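Local atomic coordinates of CysQ, sulfite synthesis pathway protein (Bacteroides thetaiotaomicron VPI-5482, PDB entry 3B8B), a protein that probably converts adenosine 3',5'-bisphosphate to AMP and phosphate with the help of magnesium, as a member of the inositol monophosphatase superfamily. Residues 208-211 with 215-218; 251-256 with 260-265. One frame throughout, in Å; residues are numbered along the deposited sequence. Where two conformers were deposited one is given.

Contact 1 of 2, residues 208-211 with 215-218; sequences DLKK and NVEL. With SO4 (sulfate ion), chain C.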
loop_
_atom_site.group_PDB
_atom_site.type_symbol
_atom_site.label_atom_id
_atom_site.label_comp_id
_atom_site.label_asym_id
_atom_site.label_seq_id
_atom_site.Cartn_x
_atom_site.Cartn_y
_atom_site.Cartn_z
ATOM N N ASP A 208 -0.642 10.846 23.717
ATOM C CA ASP A 208 -0.628 12.296 23.597
ATOM C C ASP A 208 -1.766 12.825 22.712
ATOM O O ASP A 208 -2.399 13.851 23.057
ATOM C CB ASP A 208 0.708 12.779 23.046
ATOM C CG ASP A 208 0.958 14.231 23.363
ATOM O OD1 ASP A 208 0.763 14.621 24.529
ATOM O OD2 ASP A 208 1.327 14.970 22.428
ATOM N N LEU A 209 -2.029 12.145 21.598
ATOM C CA LEU A 209 -3.180 12.516 20.730
ATOM C C LEU A 209 -4.467 12.456 21.556
ATOM O O LEU A 209 -5.346 13.317 21.434
ATOM C CB LEU A 209 -3.324 11.591 19.526
ATOM C CG LEU A 209 -2.323 11.669 18.380
ATOM C CD1 LEU A 209 -2.549 10.537 17.401
ATOM C CD2 LEU A 209 -2.334 13.062 17.714
ATOM N N LYS A 210 -4.583 11.427 22.383
ATOM C CA LYS A 210 -5.807 11.224 23.177
ATOM C C LYS A 210 -5.992 12.338 24.186
ATOM O O LYS A 210 -7.118 12.722 24.502
ATOM C CB LYS A 210 -5.785 9.871 23.875
ATOM C CG LYS A 210 -5.960 8.679 22.934
ATOM C CD LYS A 210 -5.649 7.388 23.636
ATOM C CE LYS A 210 -6.181 6.192 22.884
ATOM N NZ LYS A 210 -5.887 4.905 23.631
ATOM N N LYS A 211 -4.883 12.859 24.702
ATOM C CA LYS A 211 -4.925 13.993 25.623
ATOM C C LYS A 211 -5.253 15.302 24.889
ATOM O O LYS A 211 -5.953 16.153 25.438
ATOM C CB LYS A 211 -3.586 14.107 26.361
ATOM C CG LYS A 211 -3.633 15.072 27.513
ATOM C CD LYS A 211 -2.257 15.335 28.129
ATOM C CE LYS A 211 -2.343 16.491 29.147
ATOM N NZ LYS A 211 -3.699 16.570 29.830
ATOM N N ASN A 215 -12.509 14.616 21.557
ATOM C CA ASN A 215 -13.530 13.741 20.975
ATOM C C ASN A 215 -12.854 12.630 20.171
ATOM O O ASN A 215 -13.195 12.362 19.012
ATOM C CB ASN A 215 -14.456 14.577 20.081
ATOM C CG ASN A 215 -15.876 14.025 19.986
ATOM O OD1 ASN A 215 -16.760 14.641 19.353
ATOM N ND2 ASN A 215 -16.122 12.904 20.646
ATOM N N VAL A 216 -11.931 11.931 20.794
ATOM C CA VAL A 216 -11.063 11.019 20.078
ATOM C C VAL A 216 -11.639 9.592 19.962
ATOM O O VAL A 216 -12.255 9.074 20.908
ATOM C CB VAL A 216 -9.683 10.980 20.765
ATOM C CG1 VAL A 216 -9.798 10.512 22.233
ATOM C CG2 VAL A 216 -8.684 10.134 19.941
ATOM N N GLU A 217 -11.421 8.990 18.796
ATOM C CA GLU A 217 -11.684 7.576 18.555
ATOM C C GLU A 217 -10.442 6.926 17.940
ATOM O O GLU A 217 -9.778 7.520 17.109
ATOM C CB GLU A 217 -12.879 7.388 17.611
ATOM C CG GLU A 217 -13.224 5.900 17.306
ATOM C CD GLU A 217 -14.220 5.702 16.172
ATOM O OE1 GLU A 217 -14.504 6.673 15.433
ATOM O OE2 GLU A 217 -14.697 4.550 15.978
ATOM N N LEU A 218 -10.165 5.695 18.342
ATOM C CA LEU A 218 -9.126 4.882 17.720
ATOM C C LEU A 218 -9.799 3.794 16.898
ATOM O O LEU A 218 -10.749 3.193 17.362
ATOM C CB LEU A 218 -8.244 4.237 18.779
ATOM C CG LEU A 218 -6.968 4.990 19.140
ATOM C CD1 LEU A 218 -5.943 4.877 17.986
ATOM C CD2 LEU A 218 -7.306 6.467 19.476
HETATM S S SO4 C . -11.578 16.610 18.644
HETATM O O1 SO4 C . -12.511 16.447 17.508
HETATM O O2 SO4 C . -11.342 15.318 19.259
HETATM O O3 SO4 C . -10.317 17.201 18.141
HETATM O O4 SO4 C . -12.204 17.490 19.634
#

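Contact 2 of 2, residues 251-256 with 260-265; sequences AGHAIA and GMEVYQ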
loop_
_atom_site.group_PDB
_atom_site.type_symbol
_atom_site.label_atom_id
_atom_site.label_comp_id
_atom_site.label_asym_id
_atom_site.label_seq_id
_atom_site.Cartn_x
_atom_site.Cartn_y
_atom_site.Cartn_z
ATOM N N ALA A 251 3.285 2.549 -2.112
ATOM C CA ALA A 251 2.022 2.570 -2.831
ATOM C C ALA A 251 0.988 3.445 -2.114
ATOM O O ALA A 251 0.351 4.308 -2.728
ATOM C CB ALA A 251 1.490 1.129 -3.044
ATOM N N GLY A 252 0.832 3.216 -0.816
ATOM C CA GLY A 252 -0.113 3.985 -0.024
ATOM C C GLY A 252 0.236 5.463 -0.003
ATOM O O GLY A 252 -0.645 6.330 0.007
ATOM N N HIS A 253 1.519 5.759 -0.015
ATOM C CA HIS A 253 2.020 7.132 0.005
ATOM C C HIS A 253 1.608 7.859 -1.283
ATOM O O HIS A 253 1.159 8.995 -1.237
ATOM C CB HIS A 253 3.533 7.067 0.221
ATOM C CG HIS A 253 4.196 8.374 0.467
ATOM N ND1 HIS A 253 5.506 8.437 0.860
ATOM C CD2 HIS A 253 3.762 9.653 0.372
ATOM C CE1 HIS A 253 5.865 9.704 1.005
ATOM N NE2 HIS A 253 4.824 10.468 0.709
ATOM N N ALA A 254 1.709 7.199 -2.442
ATOM C CA ALA A 254 1.229 7.808 -3.676
ATOM C C ALA A 254 -0.268 8.103 -3.595
ATOM O O ALA A 254 -0.739 9.154 -4.034
ATOM C CB ALA A 254 1.537 6.893 -4.877
ATOM N N ILE A 255 -1.001 7.143 -3.051
ATOM C CA ILE A 255 -2.440 7.252 -2.896
ATOM C C ILE A 255 -2.770 8.423 -1.964
ATOM O O ILE A 255 -3.594 9.294 -2.274
ATOM C CB ILE A 255 -3.052 5.902 -2.463
ATOM C CG1 ILE A 255 -2.919 4.887 -3.615
ATOM C CG2 ILE A 255 -4.515 6.077 -2.034
ATOM C CD1 ILE A 255 -2.972 3.420 -3.123
ATOM N N ALA A 256 -2.089 8.462 -0.837
ATOM C CA ALA A 256 -2.280 9.551 0.120
ATOM C C ALA A 256 -2.049 10.925 -0.524
ATOM O O ALA A 256 -2.872 11.851 -0.390
ATOM C CB ALA A 256 -1.339 9.320 1.296
ATOM N N GLY A 260 -4.718 14.443 -1.210
ATOM C CA GLY A 260 -4.494 15.638 -0.440
ATOM C C GLY A 260 -3.848 15.416 0.908
ATOM O O GLY A 260 -3.796 16.335 1.743
HETATM N N MSE A 261 -3.346 14.199 1.115
HETATM C CA MSE A 261 -2.690 13.823 2.351
HETATM C C MSE A 261 -1.182 13.746 2.084
HETATM O O MSE A 261 -0.717 14.032 0.979
HETATM C CB MSE A 261 -3.208 12.468 2.890
HETATM C CG MSE A 261 -4.701 12.274 2.806
HETATM SE SE MSE A 261 -5.737 13.564 3.849
HETATM C CE MSE A 261 -7.510 13.201 2.993
ATOM N N GLU A 262 -0.425 13.354 3.096
ATOM C CA GLU A 262 1.017 13.202 2.964
ATOM C C GLU A 262 1.511 12.191 3.998
ATOM O O GLU A 262 0.845 11.962 5.014
ATOM C CB GLU A 262 1.698 14.554 3.119
ATOM C CG GLU A 262 3.183 14.616 2.840
ATOM C CD GLU A 262 3.550 14.079 1.488
ATOM O OE1 GLU A 262 3.745 12.858 1.391
ATOM O OE2 GLU A 262 3.695 14.883 0.553
ATOM N N VAL A 263 2.639 11.557 3.694
ATOM C CA VAL A 263 3.273 10.612 4.610
ATOM C C VAL A 263 4.622 11.249 5.008
ATOM O O VAL A 263 5.625 11.175 4.271
ATOM C CB VAL A 263 3.481 9.212 4.000
ATOM C CG1 VAL A 263 4.078 8.254 5.045
ATOM C CG2 VAL A 263 2.155 8.668 3.449
ATOM N N TYR A 264 4.619 11.898 6.163
ATOM C CA TYR A 264 5.786 12.636 6.659
ATOM C C TYR A 264 6.729 11.725 7.430
ATOM O O TYR A 264 6.279 10.809 8.154
ATOM C CB TYR A 264 5.339 13.775 7.596
ATOM C CG TYR A 264 4.573 14.851 6.881
ATOM C CD1 TYR A 264 5.237 15.789 6.098
ATOM C CD2 TYR A 264 3.177 14.912 6.937
ATOM C CE1 TYR A 264 4.542 16.759 5.412
ATOM C CE2 TYR A 264 2.477 15.889 6.250
ATOM C CZ TYR A 264 3.146 16.798 5.504
ATOM O OH TYR A 264 2.487 17.784 4.793
ATOM N N GLN A 265 8.020 12.009 7.332
ATOM C CA GLN A 265 8.980 11.510 8.308
ATOM C C GLN A 265 8.601 12.142 9.651
ATOM O O GLN A 265 8.522 13.363 9.780
ATOM C CB GLN A 265 10.400 11.865 7.900
ATOM C CG GLN A 265 10.863 11.200 6.608
ATOM C CD GLN A 265 12.269 11.625 6.245
ATOM O OE1 GLN A 265 13.196 11.522 7.080
ATOM N NE2 GLN A 265 12.454 12.145 5.023
#

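Contact 1 of 2, residues 208-211 with 215-218
Lys-210 lays the aliphatic part of its side chain across Leu-218, the two side chains meeting at about a right angle, with Lys-210 CE 3.6 Å from Leu-218 CD2. The lysine reaches this far because CG stands anti to its own carbonyl carbon (chi1 -71°) and the chain runs extended beyond it, so that CE is set against the leucine's CD2 branch while the ammonium group is carried past it. A lysine suits such a surface position: its stem is greasy enough to lie on a methyl, and its charged end can stay in water. Nearer the turn, Val-216 points toward the helix and fits beside the root of the same lysine. Val-216 CG1 comes within 4.1 Å of Lys-210 O, and Val-216 CG2 lies 4.3 Å from Lys-210 CG. No hydrogen bond joins the two segments, and the small buried area, 152 Å², comes from van der Waals contact. In the loop leading to the strand, the backbone N of Asn-215 donates to O2 of a sulfate ion at 2.7 Å; His-213 binds the same ion, which probably came from the crystallisation liquor. Val-216 and Leu-218 face the helix while Glu-217 between them turns away, the alternation expected of a strand. Helix 200-212 thus packs on strand 216-220 as the second half of a beta-alpha-beta unit, whose first strand, 189-193, pairs in parallel with 216-220.

Contact 2 of 2, residues 251-256 with 260-265
Glu-262 OE1 is gripped by two donors, His-253 NE2 across the contact at 2.7 Å and the backbone N of Val-263 at 2.9 Å. The amide uses the anti lone pair, whereas the histidine arrives nearly along the C-O axis, its ring almost perpendicular to the carboxylate (87°). Glu-262 starts away from the helix, but the bend at chi2 (54°) swings the carboxylate back to the imidazole edge. Val-263 lies over one face of the His-253 ring, its CB 3.6 Å from the ring centroid in a CH-pi contact; its CG2 also reaches Ala-256 CB, where a small side chain lets helix and strand come close. At the helix end, the N of Met-261 (a selenomethionine) donates to Ala-256 O at 2.8 Å, just after Gly-260, whose positive phi (87°) closes a Schellman motif and would jam any side chain against the preceding carbonyl O. A leucine in place of His-253 would probably leave Glu-262 OE1 without its side-chain donor and Tyr-274, which bonds His-253 ND1, without its mate. Bonds at both nitrogens hold the imidazole; with two donors on OE1 and an Arg-257 salt bridge to OE2, the buried carboxylate is likely to stay ionised.

Overall arrangement
Contact 1 comes first along the chain and is complete before contact 2 begins; both belong to the inositol monophosphatase fold. Their centres are about 22 Å apart and their nearest atoms about 12 Å, so they do not touch. Each joins a helix to the strand that follows it after a short connection, but in separate sheets: 216-220 belongs to a two-stranded parallel sheet, whereas 261-265 pairs with strand 280-288 in an antiparallel one. Contact 1, centred about 25 Å from the chain centre, thus closes a peripheral beta-alpha-beta unit away from the predicted sites. Contact 2, about 10 Å from that centre, ties the helix bearing Asp-248, a predicted magnesium ligand, to the interior antiparallel sheet.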